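Local coordinates for protein putative cytosine/guanine deaminase (Unidentified, PDB 2PAJ) that catalyses the zinc-dependent hydrolytic deamination of 2-amino-4-hydroxypteridines such as isoxanthopterin, releasing ammonium, at residues 274-277 / 282-285; 170-175 / 228-233. One frame throughout, in Å; residues are numbered along the deposited sequence.

Contact 1 of 2, residues 274-277 / 282-285; sequences HDWL and WYAH
Tyr283 reaches from its strand to the loop at Trp276 and Leu277, and its phenol ends on a backbone carbonyl. From CB the ring leaves beside the backbone N, with CG anti to the carbonyl carbon (chi1 -64°), a turn that carries the tip toward residues 274-277. Along one ring edge, Tyr283 CE1 lies 4.2 Å from CD2 of Leu277, which touches near the ring plane. On the other side, Tyr283 CE2 comes within 4.1 Å of Trp276 CE3, and CZ stands 4.0 Å from the same carbon. The tip, Tyr283 OH, donates a hydrogen bond of 2.6 Å to Trp276 O, lying in the carbonyl plane with a C=O...donor angle of 146°. The bond pairs a hydroxyl and a carbonyl of two buried residues. Tyr283 OH also sits at the indole edge, 3.3 Å from Trp276 CE3. Trp276 N bonds back to Cys271 O in the Schellman motif that ends helix 267-273, with Asp275 as its C-prime residue; Cys271 also touches the Tyr283 side chain. This joins a helix end to the following strand of the amidohydrolase barrel, whose strand 281-284 leads directly into the zinc ligand His285.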
loop_
_atom_site.group_PDB
_atom_site.type_symbol
_atom_site.label_atom_id
_atom_site.label_comp_id
_atom_site.label_asym_id
_atom_site.label_seq_id
_atom_site.Cartn_x
_atom_site.Cartn_y
_atom_site.Cartn_z
ATOM N N HIS A 274 1.521 -16.156 20.907
ATOM C CA HIS A 274 2.009 -17.017 19.843
ATOM C C HIS A 274 3.000 -16.324 18.932
ATOM O O HIS A 274 3.029 -16.580 17.731
ATOM C CB HIS A 274 0.834 -17.544 19.035
ATOM C CG HIS A 274 -0.071 -18.427 19.832
ATOM N ND1 HIS A 274 -0.116 -19.794 19.662
ATOM C CD2 HIS A 274 -0.904 -18.147 20.862
ATOM C CE1 HIS A 274 -0.933 -20.318 20.558
ATOM N NE2 HIS A 274 -1.424 -19.339 21.298
ATOM N N ASP A 275 3.808 -15.445 19.523
ATOM C CA ASP A 275 4.844 -14.705 18.809
ATOM C C ASP A 275 4.363 -13.885 17.610
ATOM O O ASP A 275 5.080 -13.762 16.611
ATOM C CB ASP A 275 5.946 -15.669 18.344
ATOM C CG ASP A 275 6.611 -16.416 19.502
ATOM O OD1 ASP A 275 7.109 -15.759 20.450
ATOM O OD2 ASP A 275 6.637 -17.666 19.462
ATOM N N TRP A 276 3.167 -13.305 17.711
ATOM C CA TRP A 276 2.625 -12.522 16.611
ATOM C C TRP A 276 2.325 -11.056 16.898
ATOM O O TRP A 276 1.325 -10.508 16.432
ATOM C CB TRP A 276 1.383 -13.205 16.020
ATOM C CG TRP A 276 1.725 -13.990 14.820
ATOM C CD1 TRP A 276 2.300 -15.237 14.786
ATOM C CD2 TRP A 276 1.673 -13.538 13.460
ATOM N NE1 TRP A 276 2.618 -15.582 13.492
ATOM C CE2 TRP A 276 2.248 -14.564 12.656
ATOM C CE3 TRP A 276 1.204 -12.368 12.839
ATOM C CZ2 TRP A 276 2.366 -14.449 11.258
ATOM C CZ3 TRP A 276 1.320 -12.256 11.457
ATOM C CH2 TRP A 276 1.898 -13.293 10.679
ATOM N N LEU A 277 3.201 -10.424 17.667
ATOM C CA LEU A 277 3.088 -9.004 17.965
ATOM C C LEU A 277 4.506 -8.456 17.889
ATOM O O LEU A 277 5.463 -9.214 17.760
ATOM C CB LEU A 277 2.516 -8.747 19.365
ATOM C CG LEU A 277 1.073 -9.118 19.734
ATOM C CD1 LEU A 277 0.727 -8.475 21.070
ATOM C CD2 LEU A 277 0.104 -8.658 18.666
ATOM N N TRP A 282 2.159 -6.137 11.692
ATOM C CA TRP A 282 1.104 -5.144 11.506
ATOM C C TRP A 282 -0.153 -5.838 10.945
ATOM O O TRP A 282 -0.065 -6.738 10.114
ATOM C CB TRP A 282 1.594 -3.969 10.628
ATOM C CG TRP A 282 1.311 -4.024 9.176
ATOM C CD1 TRP A 282 0.192 -3.584 8.533
ATOM C CD2 TRP A 282 2.202 -4.483 8.162
ATOM N NE1 TRP A 282 0.335 -3.733 7.177
ATOM C CE2 TRP A 282 1.560 -4.286 6.919
ATOM C CE3 TRP A 282 3.486 -5.042 8.180
ATOM C CZ2 TRP A 282 2.157 -4.634 5.701
ATOM C CZ3 TRP A 282 4.075 -5.383 6.980
ATOM C CH2 TRP A 282 3.410 -5.178 5.752
ATOM N N TYR A 283 -1.323 -5.437 11.435
ATOM C CA TYR A 283 -2.579 -6.047 11.004
ATOM C C TYR A 283 -3.545 -5.189 10.222
ATOM O O TYR A 283 -3.610 -3.973 10.389
ATOM C CB TYR A 283 -3.357 -6.592 12.192
ATOM C CG TYR A 283 -2.677 -7.720 12.918
ATOM C CD1 TYR A 283 -1.864 -7.466 14.018
ATOM C CD2 TYR A 283 -2.850 -9.048 12.506
ATOM C CE1 TYR A 283 -1.249 -8.487 14.688
ATOM C CE2 TYR A 283 -2.237 -10.080 13.172
ATOM C CZ TYR A 283 -1.439 -9.793 14.264
ATOM O OH TYR A 283 -0.830 -10.803 14.960
ATOM N N ALA A 284 -4.315 -5.869 9.382
ATOM C CA ALA A 284 -5.350 -5.253 8.570
ATOM C C ALA A 284 -6.700 -5.699 9.134
ATOM O O ALA A 284 -6.792 -6.684 9.863
ATOM C CB ALA A 284 -5.227 -5.695 7.121
ATOM N N HIS A 285 -7.742 -4.956 8.783
ATOM C CA HIS A 285 -9.108 -5.246 9.204
ATOM C C HIS A 285 -9.273 -5.524 10.688
ATOM O O HIS A 285 -9.946 -6.471 11.074
ATOM C CB HIS A 285 -9.662 -6.424 8.386
ATOM C CG HIS A 285 -9.707 -6.158 6.908
ATOM N ND1 HIS A 285 -9.018 -5.113 6.321
ATOM C CD2 HIS A 285 -10.323 -6.816 5.896
ATOM C CE1 HIS A 285 -9.207 -5.140 5.013
ATOM N NE2 HIS A 285 -9.994 -6.164 4.729
#

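Contact 2 of 2, residues 170-175 / 228-233; sequences GATQTR and PREMRE
The carboxylate of Glu230 and the side-chain amide of Gln173 are the flat groups here, with Thr172 OG1 meeting the carboxylate at OE2, somewhat out of its plane. The amide and carboxylate planes stand 39° apart, and the two side chains run past one another antiparallel, leaving Gln173 OE1 3.7 Å from Glu230 OE2. These two oxygens are both acceptors and form no hydrogen bond; the amide only lies alongside the carboxylate. The bond that counts comes from Thr172, whose side chain meets Glu230 from the opposite direction. Thr172 OG1 donates to Glu230 OE2 at 2.5 Å, arriving on the syn side and 21° out of the carboxylate plane. The methyl, Thr172 CG2, lies 3.7 Å from Glu230 OE1, so the branched threonine spans both carboxylate oxygens but bonds only to one. Two torsions set this up: Thr172 OG1 stands between the backbone N and the carbonyl carbon (chi1 57°), while the glutamate runs extended beyond CG, reaching out from the first turn of helix 228-240. Leu190 of helix 190-203 touches both Thr172 and Glu230, and a backbone hydrogen bond to Ser225 holds the threonine's own chain. Glu230 N is bonded to Ser227 OG at the same helix start. A carboxylate in the first turn of a helix that accepts a hydrogen bond from a hydroxyl is probably ionised, which would make the threonine bond a charge-assisted tie between surface loop and helix.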
loop_
_atom_site.group_PDB
_atom_site.type_symbol
_atom_site.label_atom_id
_atom_site.label_comp_id
_atom_site.label_asym_id
_atom_site.label_seq_id
_atom_site.Cartn_x
_atom_site.Cartn_y
_atom_site.Cartn_z
ATOM N N GLY A 170 -1.748 -17.048 2.553
ATOM C CA GLY A 170 -2.111 -18.438 2.365
ATOM C C GLY A 170 -2.653 -19.105 3.614
ATOM O O GLY A 170 -2.867 -18.467 4.648
ATOM N N ALA A 171 -2.891 -20.406 3.511
ATOM C CA ALA A 171 -3.396 -21.170 4.637
ATOM C C ALA A 171 -2.965 -22.620 4.573
ATOM O O ALA A 171 -2.641 -23.147 3.512
ATOM C CB ALA A 171 -4.915 -21.086 4.696
ATOM N N THR A 172 -2.954 -23.251 5.741
ATOM C CA THR A 172 -2.604 -24.658 5.856
ATOM C C THR A 172 -3.878 -25.440 6.146
ATOM O O THR A 172 -3.880 -26.655 6.123
ATOM C CB THR A 172 -1.554 -24.897 6.962
ATOM O OG1 THR A 172 -2.035 -24.396 8.214
ATOM C CG2 THR A 172 -0.262 -24.211 6.599
ATOM N N GLN A 173 -4.964 -24.730 6.421
ATOM C CA GLN A 173 -6.244 -25.379 6.660
ATOM C C GLN A 173 -7.406 -24.702 5.982
ATOM O O GLN A 173 -7.237 -23.681 5.306
ATOM C CB GLN A 173 -6.562 -25.500 8.142
ATOM C CG GLN A 173 -6.052 -24.402 8.995
ATOM C CD GLN A 173 -5.198 -24.980 10.066
ATOM O OE1 GLN A 173 -4.202 -25.647 9.769
ATOM N NE2 GLN A 173 -5.586 -24.773 11.321
ATOM N N THR A 174 -8.596 -25.262 6.200
ATOM C CA THR A 174 -9.813 -24.741 5.580
ATOM C C THR A 174 -11.080 -25.478 6.005
ATOM O O THR A 174 -12.136 -24.861 6.257
ATOM C CB THR A 174 -9.748 -24.871 4.047
ATOM O OG1 THR A 174 -11.048 -24.596 3.504
ATOM C CG2 THR A 174 -9.291 -26.293 3.640
ATOM N N ARG A 175 -10.961 -26.805 6.041
ATOM C CA ARG A 175 -12.061 -27.696 6.371
ATOM C C ARG A 175 -13.429 -27.246 5.864
ATOM O O ARG A 175 -14.393 -27.012 6.620
ATOM C CB ARG A 175 -12.085 -28.016 7.867
ATOM C CG ARG A 175 -11.670 -29.475 8.151
ATOM C CD ARG A 175 -10.186 -29.747 7.771
ATOM N NE ARG A 175 -9.970 -30.767 6.731
ATOM C CZ ARG A 175 -9.299 -30.544 5.593
ATOM N NH1 ARG A 175 -8.789 -29.333 5.345
ATOM N NH2 ARG A 175 -9.102 -31.531 4.715
ATOM N N PRO A 228 -2.418 -22.568 15.644
ATOM C CA PRO A 228 -1.617 -21.725 16.537
ATOM C C PRO A 228 -0.173 -22.183 16.763
ATOM O O PRO A 228 0.708 -21.372 17.058
ATOM C CB PRO A 228 -2.453 -21.670 17.818
ATOM C CG PRO A 228 -3.316 -22.865 17.747
ATOM C CD PRO A 228 -3.660 -23.011 16.304
ATOM N N ARG A 229 0.069 -23.481 16.625
ATOM C CA ARG A 229 1.416 -24.032 16.780
ATOM C C ARG A 229 2.183 -23.547 15.552
ATOM O O ARG A 229 3.376 -23.237 15.605
ATOM C CB ARG A 229 1.340 -25.565 16.799
ATOM C CG ARG A 229 2.643 -26.319 16.555
ATOM C CD ARG A 229 2.287 -27.733 16.080
ATOM N NE ARG A 229 3.422 -28.654 15.970
ATOM C CZ ARG A 229 3.294 -29.955 15.676
ATOM N NH1 ARG A 229 2.086 -30.487 15.458
ATOM N NH2 ARG A 229 4.370 -30.741 15.612
ATOM N N GLU A 230 1.463 -23.486 14.441
ATOM C CA GLU A 230 2.038 -23.039 13.197
ATOM C C GLU A 230 2.326 -21.537 13.181
ATOM O O GLU A 230 3.264 -21.101 12.521
ATOM C CB GLU A 230 1.125 -23.417 12.034
ATOM C CG GLU A 230 1.409 -24.791 11.487
ATOM C CD GLU A 230 0.443 -25.196 10.394
ATOM O OE1 GLU A 230 0.778 -26.117 9.607
ATOM O OE2 GLU A 230 -0.661 -24.605 10.332
ATOM N N MET A 231 1.550 -20.729 13.903
ATOM C CA MET A 231 1.861 -19.308 13.858
ATOM C C MET A 231 3.149 -19.006 14.627
ATOM O O MET A 231 3.857 -18.049 14.311
ATOM C CB MET A 231 0.669 -18.412 14.293
ATOM C CG MET A 231 -0.238 -18.862 15.426
ATOM S SD MET A 231 -1.846 -17.930 15.458
ATOM C CE MET A 231 -1.522 -16.678 16.664
ATOM N N ARG A 232 3.483 -19.844 15.604
ATOM C CA ARG A 232 4.727 -19.631 16.337
ATOM C C ARG A 232 5.895 -19.922 15.398
ATOM O O ARG A 232 6.761 -19.061 15.176
ATOM C CB ARG A 232 4.828 -20.533 17.566
ATOM C CG ARG A 232 3.976 -20.085 18.735
ATOM C CD ARG A 232 4.540 -20.608 20.037
ATOM N NE ARG A 232 3.783 -20.186 21.214
ATOM C CZ ARG A 232 2.567 -20.628 21.528
ATOM N NH1 ARG A 232 1.967 -21.513 20.745
ATOM N NH2 ARG A 232 1.952 -20.197 22.628
ATOM N N GLU A 233 5.917 -21.127 14.833
ATOM C CA GLU A 233 7.003 -21.489 13.936
ATOM C C GLU A 233 7.018 -20.581 12.717
ATOM O O GLU A 233 8.070 -20.205 12.213
ATOM C CB GLU A 233 6.903 -22.968 13.537
ATOM C CG GLU A 233 5.566 -23.410 12.962
ATOM C CD GLU A 233 5.367 -24.936 13.041
ATOM O OE1 GLU A 233 5.312 -25.470 14.181
ATOM O OE2 GLU A 233 5.262 -25.597 11.971
#

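How the contacts relate
From the N terminus, the chain leaves strand 163-168 into loop 170-175, passes through helix 190-203 and strand 213-217, and returns at the start of helix 228-240, where contact 2 closes a loop of 52 residues. It then runs through strand 244-248 and helix 267-273 before contact 1 closes a much shorter one, with four residues between its segments. The two are in series, neither nested nor crossed, and their centres lie 14 Å apart. They meet through probable hydrogen bonds, Trp276 NE1 to Met231 O at 2.9 Å and His274 ND1 to Pro228 O at 3.2 Å, tying the start of helix 228-240 to the loop that follows helix 267-273.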